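Local coordinates for protein alternansucrase (Leuconostoc mesenteroides, PDB 6HVG) that belongs to glycosyl hydrolase family 70, a family of barrel-based carbohydrate-active enzymes, and also carries repeats of the choline-binding type, at residues Q862-D867 with D879-V884; G911-N916 with S1001-V1006; D616-D621 with H654-E659. One frame throughout, in Å; residues are numbered along the deposited sequence.

Along the chain interaction 3 comes first, then interaction 1, then interaction 2. Interaction 3 joins two parallel strands of the eight-stranded barrel. Interactions 1 and 2 lie in one antiparallel sheet, most of whose strands come from the chain between barrel strands 821-825 and 1045-1047, with strand 735-736 added from an earlier excursion. Their centres are about 10 Å apart, and they meet where strands 881-885 and 910-915 run side by side, linked by probable hydrogen bonds from V912 N to S883 O and from L881 N to V914 O. Both centres lie about 32 Å from that of interaction 3, without touching it. The three thus illustrate how one enzyme combines a parallel barrel with an antiparallel sheet.

Interaction 1 of 3, residues Q862-D867 with D879-V884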
loop_
_atom_site.group_PDB
_atom_site.type_symbol
_atom_site.label_atom_id
_atom_site.label_comp_id
_atom_site.label_asym_id
_atom_site.label_seq_id
_atom_site.Cartn_x
_atom_site.Cartn_y
_atom_site.Cartn_z
ATOM N N GLN A 862 -35.344 -17.070 -10.266
ATOM C CA GLN A 862 -34.096 -17.440 -10.929
ATOM C C GLN A 862 -33.740 -18.880 -10.662
ATOM O O GLN A 862 -34.123 -19.444 -9.632
ATOM C CB GLN A 862 -32.961 -16.536 -10.460
ATOM C CG GLN A 862 -31.613 -16.837 -11.089
ATOM C CD GLN A 862 -30.587 -15.757 -10.829
ATOM O OE1 GLN A 862 -30.779 -14.893 -9.978
ATOM N NE2 GLN A 862 -29.525 -15.759 -11.630
ATOM N N THR A 863 -33.035 -19.482 -11.618
ATOM C CA THR A 863 -32.290 -20.721 -11.370
ATOM C C THR A 863 -30.902 -20.562 -11.940
ATOM O O THR A 863 -30.641 -19.701 -12.780
ATOM C CB THR A 863 -32.891 -21.988 -12.013
ATOM O OG1 THR A 863 -32.975 -21.813 -13.433
ATOM C CG2 THR A 863 -34.267 -22.315 -11.438
ATOM N N MET A 864 -30.014 -21.400 -11.437
ATOM C CA MET A 864 -28.637 -21.396 -11.837
ATOM C C MET A 864 -28.127 -22.820 -11.638
ATOM O O MET A 864 -28.367 -23.445 -10.594
ATOM C CB MET A 864 -27.836 -20.384 -11.016
ATOM C CG MET A 864 -26.474 -20.059 -11.593
ATOM S SD MET A 864 -25.504 -18.879 -10.595
ATOM C CE MET A 864 -26.271 -17.346 -11.058
ATOM N N ALA A 865 -27.451 -23.333 -12.662
ATOM C CA ALA A 865 -26.932 -24.696 -12.675
ATOM C C ALA A 865 -25.668 -24.715 -13.522
ATOM O O ALA A 865 -25.346 -23.738 -14.191
ATOM C CB ALA A 865 -27.958 -25.655 -13.249
ATOM N N THR A 866 -24.936 -25.815 -13.453
ATOM C CA THR A 866 -23.726 -25.992 -14.250
ATOM C C THR A 866 -23.618 -27.428 -14.669
ATOM O O THR A 866 -24.043 -28.331 -13.933
ATOM C CB THR A 866 -22.414 -25.639 -13.493
ATOM O OG1 THR A 866 -22.320 -26.388 -12.277
ATOM C CG2 THR A 866 -22.306 -24.133 -13.180
ATOM N N ASP A 867 -23.047 -27.638 -15.847
ATOM C CA ASP A 867 -22.750 -28.975 -16.295
ATOM C C ASP A 867 -21.486 -29.418 -15.573
ATOM O O ASP A 867 -20.453 -29.626 -16.190
ATOM C CB ASP A 867 -22.565 -28.997 -17.806
ATOM C CG ASP A 867 -22.371 -30.400 -18.348
ATOM O OD1 ASP A 867 -22.881 -31.374 -17.735
ATOM O OD2 ASP A 867 -21.659 -30.515 -19.364
ATOM N N ASP A 879 -18.684 -27.894 -17.894
ATOM C CA ASP A 879 -18.647 -26.801 -16.910
ATOM C C ASP A 879 -19.217 -25.479 -17.454
ATOM O O ASP A 879 -18.657 -24.402 -17.234
ATOM C CB ASP A 879 -17.227 -26.625 -16.366
ATOM C CG ASP A 879 -17.163 -25.696 -15.164
ATOM O OD1 ASP A 879 -17.921 -25.939 -14.214
ATOM O OD2 ASP A 879 -16.342 -24.763 -15.168
ATOM N N LEU A 880 -20.331 -25.589 -18.180
ATOM C CA LEU A 880 -21.025 -24.452 -18.747
ATOM C C LEU A 880 -22.152 -24.068 -17.780
ATOM O O LEU A 880 -22.928 -24.920 -17.358
ATOM C CB LEU A 880 -21.572 -24.792 -20.155
ATOM C CG LEU A 880 -21.208 -23.856 -21.334
ATOM C CD1 LEU A 880 -19.799 -23.322 -21.322
ATOM C CD2 LEU A 880 -21.436 -24.542 -22.673
ATOM N N LEU A 881 -22.219 -22.790 -17.402
ATOM C CA LEU A 881 -23.216 -22.320 -16.429
ATOM C C LEU A 881 -24.497 -21.872 -17.128
ATOM O O LEU A 881 -24.440 -21.161 -18.115
ATOM C CB LEU A 881 -22.646 -21.175 -15.584
ATOM C CG LEU A 881 -23.578 -20.501 -14.563
ATOM C CD1 LEU A 881 -22.875 -20.267 -13.237
ATOM C CD2 LEU A 881 -24.095 -19.180 -15.086
ATOM N N THR A 882 -25.636 -22.301 -16.600
ATOM C CA THR A 882 -26.917 -21.939 -17.158
ATOM C C THR A 882 -27.761 -21.183 -16.143
ATOM O O THR A 882 -28.118 -21.716 -15.101
ATOM C CB THR A 882 -27.675 -23.176 -17.676
ATOM O OG1 THR A 882 -27.773 -24.169 -16.653
ATOM C CG2 THR A 882 -26.954 -23.754 -18.871
ATOM N N SER A 883 -28.055 -19.926 -16.467
ATOM C CA SER A 883 -28.823 -19.022 -15.595
ATOM C C SER A 883 -30.057 -18.555 -16.331
ATOM O O SER A 883 -29.958 -18.087 -17.469
ATOM C CB SER A 883 -27.988 -17.804 -15.162
ATOM O OG SER A 883 -28.681 -16.985 -14.234
ATOM N N VAL A 884 -31.206 -18.668 -15.668
ATOM C CA VAL A 884 -32.507 -18.386 -16.254
ATOM C C VAL A 884 -33.303 -17.458 -15.358
ATOM O O VAL A 884 -33.197 -17.560 -14.156
ATOM C CB VAL A 884 -33.345 -19.683 -16.429
ATOM C CG1 VAL A 884 -34.763 -19.361 -16.881
ATOM C CG2 VAL A 884 -32.654 -20.634 -17.406
#
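V884 and T863 face each other as an antiparallel hydrogen-bonded pair, their side chains side by side and pointing the same way. V884 N reaches T863 O at 3.1 Å, with an N-H...O angle of 167°, and T863 N returns a bond to V884 O. Beside this pair of bonds, V884 CB rests 3.7 Å from T863 OG1. The next pair on the same face, A865 with T882, repeats the pattern, T882 N lying 2.8 Å from A865 O.

On the other face L881 is the apolar anchor. Its CG is anti to the backbone N (chi1 177°), which carries CD1 between T866 and M864: L881 CB approaches T866 CG2 at 3.8 Å, and L881 CD1 lies 4.0 Å from M864 CG. Further along this face, Q862 NE2 donates to S883 OG at 3.0 Å, the hydroxyl lying near the amide plane of Q862. Q862 NE2 also bonds N817 OD1, while Q862 OE1 is held by K818 N.

At the loop end of this beta hairpin, D867 and D879 are joined through their backbones. D867 N bonds L880 O, and D879 N meets D867 O at 3.0 Å from above the carbonyl plane. Their carboxylates turn to other partners, D867 OD2 to T878 N and D879 OD2 to M701 N.

Strand 862-866 is flanked on its far side by strand 735-736, and strand 881-885 by strand 910-915; strand 927-931 packs on T882 and V884.

Interaction 2 of 3, residues G911-N916 with S1001-V1006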
loop_
_atom_site.group_PDB
_atom_site.type_symbol
_atom_site.label_atom_id
_atom_site.label_comp_id
_atom_site.label_asym_id
_atom_site.label_seq_id
_atom_site.Cartn_x
_atom_site.Cartn_y
_atom_site.Cartn_z
ATOM N N GLY A 911 -32.396 -16.262 -20.864
ATOM C CA GLY A 911 -31.539 -17.428 -20.688
ATOM C C GLY A 911 -30.094 -17.062 -20.942
ATOM O O GLY A 911 -29.770 -16.477 -21.978
ATOM N N VAL A 912 -29.225 -17.372 -19.986
ATOM C CA VAL A 912 -27.800 -17.054 -20.103
ATOM C C VAL A 912 -26.944 -18.314 -19.943
ATOM O O VAL A 912 -27.127 -19.083 -18.996
ATOM C CB VAL A 912 -27.374 -16.015 -19.084
ATOM C CG1 VAL A 912 -25.898 -15.660 -19.264
ATOM C CG2 VAL A 912 -28.235 -14.783 -19.238
ATOM N N ILE A 913 -26.052 -18.520 -20.916
ATOM C CA ILE A 913 -25.083 -19.598 -20.914
ATOM C C ILE A 913 -23.691 -18.976 -20.968
ATOM O O ILE A 913 -23.417 -18.161 -21.853
ATOM C CB ILE A 913 -25.266 -20.518 -22.133
ATOM C CG1 ILE A 913 -26.718 -21.004 -22.217
ATOM C CG2 ILE A 913 -24.308 -21.702 -22.038
ATOM C CD1 ILE A 913 -27.053 -21.657 -23.533
ATOM N N VAL A 914 -22.808 -19.378 -20.053
ATOM C CA VAL A 914 -21.452 -18.825 -20.011
ATOM C C VAL A 914 -20.408 -19.871 -19.642
ATOM O O VAL A 914 -20.658 -20.757 -18.849
ATOM C CB VAL A 914 -21.378 -17.602 -19.076
ATOM C CG1 VAL A 914 -22.142 -17.859 -17.810
ATOM C CG2 VAL A 914 -19.945 -17.198 -18.759
ATOM N N GLY A 915 -19.237 -19.756 -20.262
ATOM C CA GLY A 915 -18.106 -20.640 -20.001
ATOM C C GLY A 915 -16.811 -19.869 -19.898
ATOM O O GLY A 915 -16.712 -18.751 -20.396
ATOM N N ASN A 916 -15.815 -20.482 -19.259
ATOM C CA ASN A 916 -14.492 -19.869 -19.029
ATOM C C ASN A 916 -13.377 -20.623 -19.721
ATOM O O ASN A 916 -12.222 -20.511 -19.329
ATOM C CB ASN A 916 -14.201 -19.806 -17.523
ATOM C CG ASN A 916 -14.236 -21.173 -16.858
ATOM O OD1 ASN A 916 -14.087 -22.207 -17.503
ATOM N ND2 ASN A 916 -14.434 -21.175 -15.550
ATOM N N SER A 1001 -13.003 -14.979 -23.618
ATOM C CA SER A 1001 -12.183 -16.169 -23.474
ATOM C C SER A 1001 -13.070 -17.217 -22.818
ATOM O O SER A 1001 -12.996 -17.445 -21.608
ATOM C CB SER A 1001 -10.964 -15.904 -22.595
ATOM O OG SER A 1001 -10.216 -14.789 -23.070
ATOM N N GLY A 1002 -13.900 -17.853 -23.638
ATOM C CA GLY A 1002 -14.876 -18.841 -23.180
ATOM C C GLY A 1002 -16.101 -18.833 -24.073
ATOM O O GLY A 1002 -15.998 -18.563 -25.274
ATOM N N TYR A 1003 -17.262 -19.126 -23.495
ATOM C CA TYR A 1003 -18.530 -19.088 -24.247
ATOM C C TYR A 1003 -19.522 -18.108 -23.632
ATOM O O TYR A 1003 -19.518 -17.926 -22.420
ATOM C CB TYR A 1003 -19.195 -20.472 -24.307
ATOM C CG TYR A 1003 -20.453 -20.426 -25.129
ATOM C CD1 TYR A 1003 -20.391 -20.404 -26.507
ATOM C CD2 TYR A 1003 -21.699 -20.321 -24.536
ATOM C CE1 TYR A 1003 -21.537 -20.320 -27.275
ATOM C CE2 TYR A 1003 -22.849 -20.249 -25.306
ATOM C CZ TYR A 1003 -22.756 -20.246 -26.671
ATOM O OH TYR A 1003 -23.890 -20.173 -27.441
ATOM N N LEU A 1004 -20.345 -17.477 -24.476
ATOM C CA LEU A 1004 -21.482 -16.663 -24.023
ATOM C C LEU A 1004 -22.643 -16.746 -25.004
ATOM O O LEU A 1004 -22.515 -16.371 -26.178
ATOM C CB LEU A 1004 -21.080 -15.200 -23.866
ATOM C CG LEU A 1004 -22.166 -14.221 -23.427
ATOM C CD1 LEU A 1004 -22.746 -14.630 -22.092
ATOM C CD2 LEU A 1004 -21.618 -12.796 -23.362
ATOM N N GLY A 1005 -23.783 -17.234 -24.521
ATOM C CA GLY A 1005 -25.038 -17.212 -25.292
ATOM C C GLY A 1005 -26.184 -16.692 -24.429
ATOM O O GLY A 1005 -26.379 -17.155 -23.302
ATOM N N VAL A 1006 -26.923 -15.716 -24.941
ATOM C CA VAL A 1006 -28.087 -15.203 -24.258
ATOM C C VAL A 1006 -29.290 -15.268 -25.187
ATOM O O VAL A 1006 -29.212 -14.857 -26.345
ATOM C CB VAL A 1006 -27.898 -13.753 -23.791
ATOM C CG1 VAL A 1006 -29.090 -13.320 -22.939
ATOM C CG2 VAL A 1006 -26.618 -13.618 -22.988
#
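I913 and Y1003 form the apolar centre on one face of this antiparallel pair, the isoleucine crossing the aromatic ring obliquely. I913 CG2 lies 3.9 Å from Y1003 CE2, whereas I913 CB approaches the edge of the ring in its plane. The torsion of Y1003, with CG anti to the backbone N (chi1 -177°), leans the ring along the strand toward I913, across the side of the sheet where G1005 contributes no side chain. The opposite face is aliphatic: V912 CG2 meets V1006 CG1 at 4.1 Å, the two valines alongside each other, and L1004 CD1 lies 4.4 Å from both V912 CG1 and V914 CB.

Between the faces runs the backbone. I913 N and G1005 O are 2.8 Å apart, nearly along the carbonyl axis, and G1005 N returns to I913 O. Toward the corner at S1001 and G1002, G915 N bonds Y1003 O at 2.8 Å. Beyond it, outside partners take over, S690 O for N916 ND2 and N806 OD1 for S1001 N.

Helices 807-814 and 681-692 cover V914. The antiparallel sheet, with strands 862-866, 881-885, 910-915, 1003-1009 and 940-947, is consistent with the all-beta C domain that accompanies the barrel in this family.

Interaction 3 of 3, residues D616-D621 with H654-E659; sequences DGIRVD and HLSILE
R619 and E659 meet in a salt bridge, R619 NH2 standing 3.3 Å from E659 OE1 while E659 CB lies over one face of the guanidinium. The extended arginine chain, with CG anti to the backbone N (chi1 170°), also delivers NH1 to D621 OD1 at 3.2 Å. This second bond lies in the guanidinium plane and uses the anti lone pair of the carboxylate oxygen. Gripping both acceptors probably offsets the closeness of D621 OD1 and E659 OE1, 3.2 Å apart and not bonded to each other. Each end has further partners: R619 NH1 pairs with D1155, E659 OE1 accepts from A622 N, and E659 OE2 accepts from W661 NE1.

The backbone is satisfied in the alternating manner of parallel strands. I618 O receives I657 N at 2.9 Å, I657 O receives V620 N, and V620 O receives E659 N. Just ahead of strand 657-658, S656 OG accepts I618 N at 3.2 Å, with an N-H...O angle of 169°, and donates to H654 O. The edge of the H654 ring, at CD2, faces D616 O. H654 ND1 bonds N650 O, D616 OD2 accepts from A1152 N and H1146 NE2, and L658 O accepts from Y746 OH.

On the face bearing V620 and L658, V620 CG2 packs against L658 CD2 at 3.6 Å, both side chains pointing the same way. L631 of helix 629-642, part of the crossover joining the two strands, touches them both. Strand 617-620 lies between strands 657-658 and 1151-1156 in the parallel barrel, and the side chain of I657 touches E1083 of strand 1081-1083, to which R619 NE makes a long, weak ion pair.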
loop_
_atom_site.group_PDB
_atom_site.type_symbol
_atom_site.label_atom_id
_atom_site.label_comp_id
_atom_site.label_asym_id
_atom_site.label_seq_id
_atom_site.Cartn_x
_atom_site.Cartn_y
_atom_site.Cartn_z
ATOM N N ASP A 616 -29.484 12.818 -4.109
ATOM C CA ASP A 616 -30.585 11.992 -3.569
ATOM C C ASP A 616 -30.133 10.917 -2.610
ATOM O O ASP A 616 -30.876 10.545 -1.716
ATOM C CB ASP A 616 -31.353 11.294 -4.698
ATOM C CG ASP A 616 -31.821 12.265 -5.763
ATOM O OD1 ASP A 616 -32.855 12.952 -5.561
ATOM O OD2 ASP A 616 -31.110 12.364 -6.772
ATOM N N GLY A 617 -28.943 10.372 -2.840
ATOM C CA GLY A 617 -28.403 9.330 -1.992
ATOM C C GLY A 617 -26.925 9.526 -1.805
ATOM O O GLY A 617 -26.353 10.444 -2.370
ATOM N N ILE A 618 -26.290 8.645 -1.046
ATOM C CA ILE A 618 -24.844 8.737 -0.814
ATOM C C ILE A 618 -24.129 7.407 -0.999
ATOM O O ILE A 618 -24.724 6.360 -0.897
ATOM C CB ILE A 618 -24.543 9.236 0.615
ATOM C CG1 ILE A 618 -25.165 8.289 1.632
ATOM C CG2 ILE A 618 -25.066 10.658 0.822
ATOM C CD1 ILE A 618 -24.732 8.543 3.066
ATOM N N ARG A 619 -22.835 7.500 -1.257
ATOM C CA ARG A 619 -21.912 6.399 -1.096
ATOM C C ARG A 619 -21.029 6.739 0.100
ATOM O O ARG A 619 -20.510 7.849 0.190
ATOM C CB ARG A 619 -21.059 6.279 -2.340
ATOM C CG ARG A 619 -19.881 5.318 -2.223
ATOM C CD ARG A 619 -18.978 5.429 -3.454
ATOM N NE ARG A 619 -17.782 4.577 -3.392
ATOM C CZ ARG A 619 -16.663 4.859 -2.724
ATOM N NH1 ARG A 619 -16.548 5.989 -2.053
ATOM N NH2 ARG A 619 -15.656 3.989 -2.730
ATOM N N VAL A 620 -20.876 5.800 1.018
ATOM C CA VAL A 620 -20.022 5.999 2.178
ATOM C C VAL A 620 -18.659 5.422 1.851
ATOM O O VAL A 620 -18.497 4.200 1.763
ATOM C CB VAL A 620 -20.615 5.331 3.447
ATOM C CG1 VAL A 620 -19.798 5.682 4.684
ATOM C CG2 VAL A 620 -22.066 5.759 3.651
ATOM N N ASP A 621 -17.690 6.314 1.653
ATOM C CA ASP A 621 -16.307 5.937 1.335
ATOM C C ASP A 621 -15.613 5.388 2.583
ATOM O O ASP A 621 -15.754 5.942 3.666
ATOM C CB ASP A 621 -15.559 7.171 0.817
ATOM C CG ASP A 621 -14.079 6.907 0.515
ATOM O OD1 ASP A 621 -13.758 6.223 -0.504
ATOM O OD2 ASP A 621 -13.227 7.426 1.301
ATOM N N HIS A 654 -34.022 7.260 -2.492
ATOM C CA HIS A 654 -32.743 7.745 -1.991
ATOM C C HIS A 654 -31.773 6.577 -1.881
ATOM O O HIS A 654 -31.234 6.304 -0.800
ATOM C CB HIS A 654 -32.918 8.427 -0.630
ATOM C CG HIS A 654 -33.874 9.571 -0.652
ATOM N ND1 HIS A 654 -35.233 9.393 -0.506
ATOM C CD2 HIS A 654 -33.679 10.902 -0.801
ATOM C CE1 HIS A 654 -35.837 10.565 -0.576
ATOM N NE2 HIS A 654 -34.914 11.498 -0.741
ATOM N N LEU A 655 -31.562 5.898 -3.014
ATOM C CA LEU A 655 -30.589 4.803 -3.098
ATOM C C LEU A 655 -29.233 5.224 -2.564
ATOM O O LEU A 655 -28.697 6.214 -3.009
ATOM C CB LEU A 655 -30.400 4.334 -4.541
ATOM C CG LEU A 655 -31.362 3.277 -5.043
ATOM C CD1 LEU A 655 -31.176 3.118 -6.542
ATOM C CD2 LEU A 655 -31.133 1.953 -4.321
ATOM N N SER A 656 -28.711 4.437 -1.617
ATOM C CA SER A 656 -27.443 4.700 -0.918
ATOM C C SER A 656 -26.605 3.432 -0.765
ATOM O O SER A 656 -27.135 2.374 -0.399
ATOM C CB SER A 656 -27.711 5.264 0.484
ATOM O OG SER A 656 -28.220 6.577 0.400
ATOM N N ILE A 657 -25.302 3.539 -1.022
ATOM C CA ILE A 657 -24.412 2.380 -1.011
ATOM C C ILE A 657 -23.257 2.579 -0.042
ATOM O O ILE A 657 -22.913 3.709 0.317
ATOM C CB ILE A 657 -23.880 2.041 -2.428
ATOM C CG1 ILE A 657 -22.974 3.158 -2.960
ATOM C CG2 ILE A 657 -25.051 1.779 -3.360
ATOM C CD1 ILE A 657 -22.435 2.911 -4.366
ATOM N N LEU A 658 -22.671 1.468 0.387
ATOM C CA LEU A 658 -21.514 1.453 1.276
ATOM C C LEU A 658 -20.330 0.830 0.550
ATOM O O LEU A 658 -20.477 -0.197 -0.106
ATOM C CB LEU A 658 -21.781 0.569 2.490
ATOM C CG LEU A 658 -22.877 0.963 3.452
ATOM C CD1 LEU A 658 -23.164 -0.178 4.400
ATOM C CD2 LEU A 658 -22.498 2.247 4.191
ATOM N N GLU A 659 -19.147 1.425 0.700
ATOM C CA GLU A 659 -17.868 0.766 0.398
ATOM C C GLU A 659 -17.449 0.033 1.671
ATOM O O GLU A 659 -16.771 0.613 2.516
ATOM C CB GLU A 659 -16.802 1.779 0.013
ATOM C CG GLU A 659 -15.547 1.186 -0.626
ATOM C CD GLU A 659 -14.252 1.986 -0.373
ATOM O OE1 GLU A 659 -14.285 3.124 0.132
ATOM O OE2 GLU A 659 -13.157 1.469 -0.677
#